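PDB 2PL2: hypothetical conserved protein TTC0263 from Thermus thermophilus, which is of unknown function but belongs to the tetratricopeptide repeat proteins, all-helical folds built of stacked antiparallel helix pairs that commonly serve as scaffolds for protein-protein binding. Local coordinates for residues G75-V78 with L79-Y83; K97-L100 with E101-L104; L157-L160 with Y161-M164; K183-D186 with L187-R190. All blocks are in the same frame, centred on the assembly; numbering follows the deposited sequence.

Interaction 1: residues G75-V78 with L79-Y83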
# COMPACT_ATOMS: atom_id res chain seq x y z
N GLY A 75 -11.16 -0.02 -17.98
CA GLY A 75 -10.22 -1.05 -18.39
C GLY A 75 -8.79 -0.56 -18.57
O GLY A 75 -7.84 -1.17 -18.07
N TYR A 76 -8.64 0.53 -19.31
CA TYR A 76 -7.32 1.09 -19.56
C TYR A 76 -6.70 1.61 -18.25
O TYR A 76 -5.52 1.40 -17.99
CB TYR A 76 -7.41 2.23 -20.58
CG TYR A 76 -8.14 1.86 -21.86
CD1 TYR A 76 -7.46 1.30 -22.94
CD2 TYR A 76 -9.51 2.06 -21.98
CE1 TYR A 76 -8.13 0.96 -24.11
CE2 TYR A 76 -10.19 1.71 -23.13
CZ TYR A 76 -9.50 1.16 -24.20
OH TYR A 76 -10.21 0.80 -25.35
N MET A 77 -7.50 2.29 -17.43
CA MET A 77 -6.98 2.83 -16.17
C MET A 77 -6.50 1.67 -15.29
O MET A 77 -5.34 1.65 -14.86
CB MET A 77 -8.06 3.64 -15.44
CG MET A 77 -8.43 4.98 -16.11
SD MET A 77 -7.12 6.26 -16.10
CE MET A 77 -6.98 6.57 -14.32
N VAL A 78 -7.36 0.70 -15.06
CA VAL A 78 -7.01 -0.46 -14.25
C VAL A 78 -5.74 -1.10 -14.81
O VAL A 78 -4.73 -1.22 -14.13
CB VAL A 78 -8.15 -1.49 -14.24
CG1 VAL A 78 -7.69 -2.80 -13.65
CG2 VAL A 78 -9.33 -0.93 -13.45
N LEU A 79 -5.81 -1.49 -16.07
CA LEU A 79 -4.71 -2.11 -16.79
C LEU A 79 -3.44 -1.25 -16.70
O LEU A 79 -2.34 -1.76 -16.53
CB LEU A 79 -5.13 -2.32 -18.25
CG LEU A 79 -4.29 -3.12 -19.24
CD1 LEU A 79 -4.01 -4.51 -18.69
CD2 LEU A 79 -5.06 -3.22 -20.55
N SER A 80 -3.62 0.05 -16.83
CA SER A 80 -2.53 1.01 -16.77
C SER A 80 -1.79 1.00 -15.43
O SER A 80 -0.55 0.97 -15.39
CB SER A 80 -3.06 2.41 -17.03
OG SER A 80 -2.08 3.38 -16.73
N GLU A 81 -2.54 1.04 -14.33
CA GLU A 81 -1.94 1.04 -13.00
C GLU A 81 -1.31 -0.31 -12.69
O GLU A 81 -0.30 -0.39 -11.99
CB GLU A 81 -3.01 1.37 -11.95
CG GLU A 81 -3.36 2.84 -11.89
CD GLU A 81 -4.84 3.08 -11.70
OE1 GLU A 81 -5.45 2.34 -10.89
OE2 GLU A 81 -5.40 4.01 -12.36
N ALA A 82 -1.91 -1.38 -13.22
CA ALA A 82 -1.40 -2.72 -13.01
C ALA A 82 0.01 -2.86 -13.57
O ALA A 82 0.87 -3.49 -12.94
CB ALA A 82 -2.33 -3.72 -13.66
N TYR A 83 0.27 -2.27 -14.73
CA TYR A 83 1.61 -2.35 -15.32
C TYR A 83 2.64 -1.58 -14.50
O TYR A 83 3.81 -1.98 -14.42
CB TYR A 83 1.62 -1.82 -16.76
CG TYR A 83 1.03 -2.79 -17.75
CD1 TYR A 83 1.55 -4.08 -17.89
CD2 TYR A 83 -0.09 -2.44 -18.52
CE1 TYR A 83 0.97 -4.99 -18.76
CE2 TYR A 83 -0.67 -3.34 -19.38
CZ TYR A 83 -0.14 -4.62 -19.50
OH TYR A 83 -0.74 -5.52 -20.35

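Interaction 2: residues K97-L100 with E101-L104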
# COMPACT_ATOMS: atom_id res chain seq x y z
N LYS A 97 11.02 -1.33 -17.69
CA LYS A 97 10.71 -0.39 -18.76
C LYS A 97 9.60 -0.91 -19.67
O LYS A 97 8.70 -0.16 -20.04
CB LYS A 97 11.95 -0.11 -19.61
CG LYS A 97 11.63 0.73 -20.85
CD LYS A 97 12.88 1.28 -21.51
CE LYS A 97 12.51 2.23 -22.65
NZ LYS A 97 13.69 2.95 -23.20
N GLY A 98 9.68 -2.19 -20.02
CA GLY A 98 8.66 -2.77 -20.88
C GLY A 98 7.27 -2.53 -20.34
O GLY A 98 6.40 -2.01 -21.04
N TYR A 99 7.06 -2.91 -19.08
CA TYR A 99 5.77 -2.74 -18.41
C TYR A 99 5.30 -1.27 -18.47
O TYR A 99 4.12 -1.00 -18.71
CB TYR A 99 5.88 -3.16 -16.95
CG TYR A 99 6.15 -4.64 -16.71
CD1 TYR A 99 5.22 -5.62 -17.07
CD2 TYR A 99 7.31 -5.06 -16.06
CE1 TYR A 99 5.45 -6.97 -16.80
CE2 TYR A 99 7.55 -6.39 -15.78
CZ TYR A 99 6.61 -7.35 -16.15
OH TYR A 99 6.87 -8.67 -15.90
N LEU A 100 6.22 -0.34 -18.26
CA LEU A 100 5.93 1.08 -18.27
C LEU A 100 5.54 1.48 -19.68
O LEU A 100 4.65 2.31 -19.89
CB LEU A 100 7.17 1.87 -17.83
CG LEU A 100 7.18 2.67 -16.52
CD1 LEU A 100 6.38 1.98 -15.44
CD2 LEU A 100 8.65 2.86 -16.09
N GLU A 101 6.24 0.88 -20.64
CA GLU A 101 6.00 1.14 -22.06
C GLU A 101 4.57 0.69 -22.39
O GLU A 101 3.87 1.37 -23.15
CB GLU A 101 6.99 0.34 -22.90
CG GLU A 101 7.37 0.99 -24.21
CD GLU A 101 8.38 2.10 -24.04
OE1 GLU A 101 9.37 1.89 -23.29
OE2 GLU A 101 8.19 3.18 -24.65
N GLN A 102 4.15 -0.43 -21.80
CA GLN A 102 2.80 -0.96 -22.02
C GLN A 102 1.77 -0.03 -21.41
O GLN A 102 0.67 0.15 -21.96
CB GLN A 102 2.64 -2.36 -21.40
CG GLN A 102 3.55 -3.42 -22.00
CD GLN A 102 3.14 -4.83 -21.59
OE1 GLN A 102 2.11 -5.34 -22.03
NE2 GLN A 102 3.95 -5.45 -20.74
N ALA A 103 2.11 0.54 -20.25
CA ALA A 103 1.23 1.46 -19.55
C ALA A 103 1.03 2.72 -20.38
O ALA A 103 -0.07 3.25 -20.44
CB ALA A 103 1.81 1.81 -18.17
N LEU A 104 2.09 3.18 -21.03
CA LEU A 104 2.01 4.36 -21.88
C LEU A 104 1.14 4.06 -23.09
O LEU A 104 0.35 4.90 -23.53
CB LEU A 104 3.38 4.77 -22.41
CG LEU A 104 4.27 5.69 -21.58
CD1 LEU A 104 5.44 6.14 -22.45
CD2 LEU A 104 3.48 6.91 -21.11

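Interaction 3: residues L157-L160 with Y161-M164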
# COMPACT_ATOMS: atom_id res chain seq x y z
N LEU A 157 2.16 16.96 -9.28
CA LEU A 157 3.01 18.01 -9.83
C LEU A 157 4.13 18.30 -8.83
O LEU A 157 5.30 18.39 -9.20
CB LEU A 157 2.19 19.28 -10.05
CG LEU A 157 2.17 19.83 -11.48
CD1 LEU A 157 1.38 21.16 -11.51
CD2 LEU A 157 3.61 20.04 -11.97
N ALA A 158 3.75 18.44 -7.56
CA ALA A 158 4.71 18.71 -6.49
C ALA A 158 5.76 17.63 -6.52
O ALA A 158 6.96 17.92 -6.58
CB ALA A 158 4.00 18.70 -5.13
N GLU A 159 5.28 16.39 -6.47
CA GLU A 159 6.14 15.20 -6.52
C GLU A 159 7.08 15.22 -7.70
O GLU A 159 8.26 14.92 -7.54
CB GLU A 159 5.28 13.94 -6.56
CG GLU A 159 4.91 13.43 -5.19
CD GLU A 159 6.13 13.04 -4.38
OE1 GLU A 159 6.83 12.10 -4.80
OE2 GLU A 159 6.39 13.67 -3.34
N LEU A 160 6.57 15.55 -8.88
CA LEU A 160 7.45 15.62 -10.06
C LEU A 160 8.50 16.74 -9.92
O LEU A 160 9.56 16.69 -10.53
CB LEU A 160 6.64 15.85 -11.34
CG LEU A 160 7.46 16.04 -12.62
CD1 LEU A 160 8.36 14.83 -12.87
CD2 LEU A 160 6.53 16.31 -13.79
N TYR A 161 8.21 17.75 -9.10
CA TYR A 161 9.16 18.84 -8.90
C TYR A 161 10.27 18.45 -7.95
O TYR A 161 11.40 18.93 -8.07
CB TYR A 161 8.45 20.10 -8.41
CG TYR A 161 7.68 20.79 -9.50
CD1 TYR A 161 8.19 20.81 -10.80
CD2 TYR A 161 6.47 21.42 -9.25
CE1 TYR A 161 7.51 21.43 -11.81
CE2 TYR A 161 5.78 22.05 -10.28
CZ TYR A 161 6.31 22.05 -11.56
OH TYR A 161 5.65 22.63 -12.60
N LEU A 162 9.96 17.57 -7.00
CA LEU A 162 10.98 17.10 -6.08
C LEU A 162 11.93 16.19 -6.85
O LEU A 162 13.14 16.20 -6.62
CB LEU A 162 10.34 16.35 -4.90
CG LEU A 162 9.73 17.29 -3.86
CD1 LEU A 162 9.14 16.50 -2.71
CD2 LEU A 162 10.81 18.22 -3.34
N SER A 163 11.38 15.44 -7.79
CA SER A 163 12.17 14.53 -8.63
C SER A 163 13.08 15.33 -9.56
O SER A 163 14.23 14.93 -9.81
CB SER A 163 11.25 13.65 -9.47
OG SER A 163 10.72 14.37 -10.57
N MET A 164 12.57 16.44 -10.09
CA MET A 164 13.32 17.29 -11.00
C MET A 164 14.29 18.21 -10.25
O MET A 164 15.24 18.74 -10.83
CB MET A 164 12.38 18.15 -11.86
CG MET A 164 11.55 17.37 -12.86
SD MET A 164 10.54 18.43 -13.90
CE MET A 164 9.14 18.55 -12.94

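Interaction 4: residues K183-D186 with L187-R190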
# COMPACT_ATOMS: atom_id res chain seq x y z
N LYS A 183 -7.61 21.07 5.57
CA LYS A 183 -7.60 20.09 6.65
C LYS A 183 -7.08 18.73 6.18
O LYS A 183 -7.37 17.71 6.80
CB LYS A 183 -9.00 19.93 7.24
CG LYS A 183 -9.50 21.19 7.90
CD LYS A 183 -10.76 21.00 8.71
CE LYS A 183 -11.23 22.34 9.28
NZ LYS A 183 -12.42 22.21 10.17
N ASP A 184 -6.32 18.72 5.09
CA ASP A 184 -5.79 17.47 4.54
C ASP A 184 -4.45 17.10 5.16
O ASP A 184 -3.38 17.64 4.80
CB ASP A 184 -5.63 17.58 3.01
CG ASP A 184 -5.29 16.24 2.36
OD1 ASP A 184 -4.64 15.40 3.02
OD2 ASP A 184 -5.65 16.03 1.18
N LEU A 185 -4.50 16.16 6.09
CA LEU A 185 -3.30 15.72 6.79
C LEU A 185 -2.32 15.04 5.85
O LEU A 185 -1.11 15.24 5.96
CB LEU A 185 -3.69 14.82 7.95
CG LEU A 185 -4.68 15.51 8.91
CD1 LEU A 185 -4.78 14.73 10.22
CD2 LEU A 185 -4.24 16.94 9.18
N ASP A 186 -2.84 14.27 4.92
CA ASP A 186 -2.00 13.59 3.95
C ASP A 186 -1.15 14.68 3.31
O ASP A 186 0.07 14.60 3.24
CB ASP A 186 -2.87 12.91 2.90
CG ASP A 186 -2.04 12.30 1.78
OD1 ASP A 186 -1.32 11.31 2.05
OD2 ASP A 186 -2.10 12.82 0.65
N LEU A 187 -1.83 15.72 2.86
CA LEU A 187 -1.17 16.86 2.23
C LEU A 187 -0.17 17.58 3.18
O LEU A 187 0.94 17.91 2.78
CB LEU A 187 -2.23 17.83 1.72
CG LEU A 187 -1.94 18.53 0.39
CD1 LEU A 187 -1.35 17.56 -0.61
CD2 LEU A 187 -3.25 19.13 -0.13
N ARG A 188 -0.57 17.80 4.43
CA ARG A 188 0.31 18.48 5.39
C ARG A 188 1.63 17.75 5.60
O ARG A 188 2.68 18.37 5.63
CB ARG A 188 -0.39 18.66 6.73
CG ARG A 188 -1.58 19.58 6.66
CD ARG A 188 -2.23 19.74 8.01
NE ARG A 188 -3.29 20.74 7.99
CZ ARG A 188 -4.13 20.94 8.99
NH1 ARG A 188 -4.03 20.22 10.09
NH2 ARG A 188 -5.09 21.85 8.88
N VAL A 189 1.56 16.43 5.73
CA VAL A 189 2.76 15.63 5.91
C VAL A 189 3.72 15.74 4.72
O VAL A 189 4.93 15.81 4.91
CB VAL A 189 2.42 14.13 6.13
CG1 VAL A 189 3.73 13.30 6.29
CG2 VAL A 189 1.55 13.96 7.38
N ARG A 190 3.20 15.74 3.50
CA ARG A 190 4.08 15.82 2.34
C ARG A 190 4.72 17.19 2.30
O ARG A 190 5.90 17.32 2.00
CB ARG A 190 3.30 15.58 1.04
CG ARG A 190 2.89 14.13 0.81
CD ARG A 190 1.65 14.08 -0.05
NE ARG A 190 1.15 12.72 -0.24
CZ ARG A 190 1.62 11.86 -1.14
NH1 ARG A 190 2.61 12.22 -1.96
NH2 ARG A 190 1.10 10.64 -1.23

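Interaction 1: residues G75-V78 with L79-Y83
G75 O accepts from L79 N at 2.9 Å, and the same i to i+4 step is repeated by M77 O with E81 N at 2.9 Å and by V78 O with A82 N at 3.0 Å, so the nine residues run as one unbroken turn-on-turn piece of helix 73-88. The E81 bond is fairly straight, 162° at its hydrogen, and its donor sits almost in line with the M77 carbonyl. The main side-chain meeting within the piece is between M77 and E81, one turn apart. M77 is folded at both chi2 and chi3, and this double bend swings its methyl back to E81, where CE lies 3.6 Å from OE2. The E81 chain, bent at chi2, curls back over the preceding turn: CD comes to 3.5 Å from M77 O. OE2 is 3.4 Å from that same oxygen, an acceptor beside an acceptor, so the approach is no bond.

In the tetratricopeptide repeat fold each helix packs against neighbours on several sides, and this one does so plainly. M77 reaches P119 and L120 of helix 118-130, while V78 turns to Y43 and A46 of helix 39-51. L79 packs on L59 and V66 of helix 55-68. On another flank Y76 lies on V106 and A110 of helix 93-113, and its hydroxyl is hydrogen-bonded to P70 O.

Interaction 2: residues K97-L100 with E101-L104
E101 comes back along its own helix to K97, one turn earlier, and its atoms can be taken in order. CB sits over two carbonyls of the preceding turn, 3.1 Å from G98 O and 3.4 Å from K97 O. At CG the chain bends (chi2 79°), bringing the carboxylate round beside the lysine. OE1 is the atom that touches: it is 3.2 Å from K97 CE and 3.5 Å from K97 CG, so it rests along the methylene chain. K97 itself is extended beyond CG and runs side by side with E101, pointing the same way. Its ammonium goes past the carboxylate, with NZ 4.4 Å from OE1, beyond a salt bridge, although the opposite charges probably still attract.

Around the helix, Q102 NE2 lies 3.9 Å from Y99 CD1, the amide and ring planes only 17° apart. The Y99 hydroxyl is hydrogen-bonded to R95 NE. L100 and A103 turn to Y87 and Y83 of helix 73-88. A backbone bond from E101 N to K97 O (2.7 Å) ties the same two residues. A polar outer stripe with an apolar inner one is the amphipathic pattern of a helix in a tetratricopeptide repeat.

Interaction 3: residues L157-L160 with Y161-M164
L157 and Y161 meet side by side and point the same way, one turn apart on helix 151-164. The methyl CD2 of L157 lies at the far end of the phenol, 3.4 Å from Y161 CZ and 3.4 Å from Y161 OH. Nearer the backbone, L157 O sits over one face of the ring and comes to 3.2 Å from Y161 CD2. That same oxygen also accepts from Y161 N at 3.0 Å, though the bond is bent, 133° at the hydrogen.

Three residues after L157, L160 O takes two donors. S163 OG donates to it at 2.6 Å, standing 38° out of the carbonyl plane, and M164 N approaches at 3.1 Å from the same face. What makes the serine bond possible is its first torsion: with chi1 at 77°, OG sits between the backbone N and the carbonyl carbon and is turned back on the preceding turn. The OG also lies 3.3 Å from L160 CD1.

Beyond this shell, Y161 packs on A170 of helix 167-180 and K142 of helix 134-147, and its hydroxyl has a weak hydrogen bond to E138 OE1. L157 is set between Q173 and L145 of the same two helices. On another side E159 OE2 makes a salt bridge to R20 of the second subunit, whose side chain also packs on L162. With L157 and Y161 touching both the helix before and the helix after, 151-164 follows the packing of consecutive antiparallel helices found in tetratricopeptide repeat folds.

Interaction 4: residues K183-D186 with L187-R190
The R188 guanidinium has K183 CA over one face, 3.8 Å from NH2, while L185 CD2 approaches it obliquely at 3.4 Å from NH1. The extended chain of R188, from CG to NE, takes its guanidinium back past the start of the helix, where NH2 is hydrogen-bonded to P182 O. The second guanidinium, of R190, has D186 CG at its edge and in its plane. The D186 carboxylate is turned 63° against it, and the pair is a salt bridge through NE and OD2 at 3.4 Å, a weak hydrogen bond.

D184 is the N-cap of helix 185-195. Its CG is anti to the backbone N (chi1 -171°), which brings OD1 round to L187 N at 2.8 Å in a nearly straight bond of 169°. The NH meets OD1 from above the carboxylate plane. The D184 carbonyl meanwhile takes R188 N at 2.8 Å, and L185 O takes V189 N at 2.9 Å, so the helical pattern begins at once. The D184 and L187 side chains cross at about a right angle, CG standing 3.5 Å from L187 CB. L187 faces inward, on A177 and L178 of helix 167-180 and S155 of helix 151-164.

L185 packs on L185 of the second subunit. R190 NH1 lies close to R20 of that subunit; E159, which touches R190 and salt-bridges that R20, probably eases the approach. With D184 at the N-cap and D186 in the first turn, the positive end of the helix dipole would probably favour the ionised form of both carboxylates, and D186 probably offsets part of the R190 charge.

In the fold
All four pieces lie in one tetratricopeptide repeat range and follow one another in series, each on one helix, interaction 4 at the start of its own. Interactions 1 and 2 sit on consecutive helices, 73-88 and 93-113, with centres 11 Å apart, and they touch: Y83 CB is 3.3 Å from Y99 O and S80 O is 3.7 Å from A103 CB. Interactions 3 and 4 have centres 17 Å apart and meet where E159 CG is 4.1 Å from R190 NH1; both also touch the second subunit, sharing its R20. Between these pairs nothing touches. Interactions 2 and 4, with centres 31 Å apart, lie on opposite sides of the chain's centre.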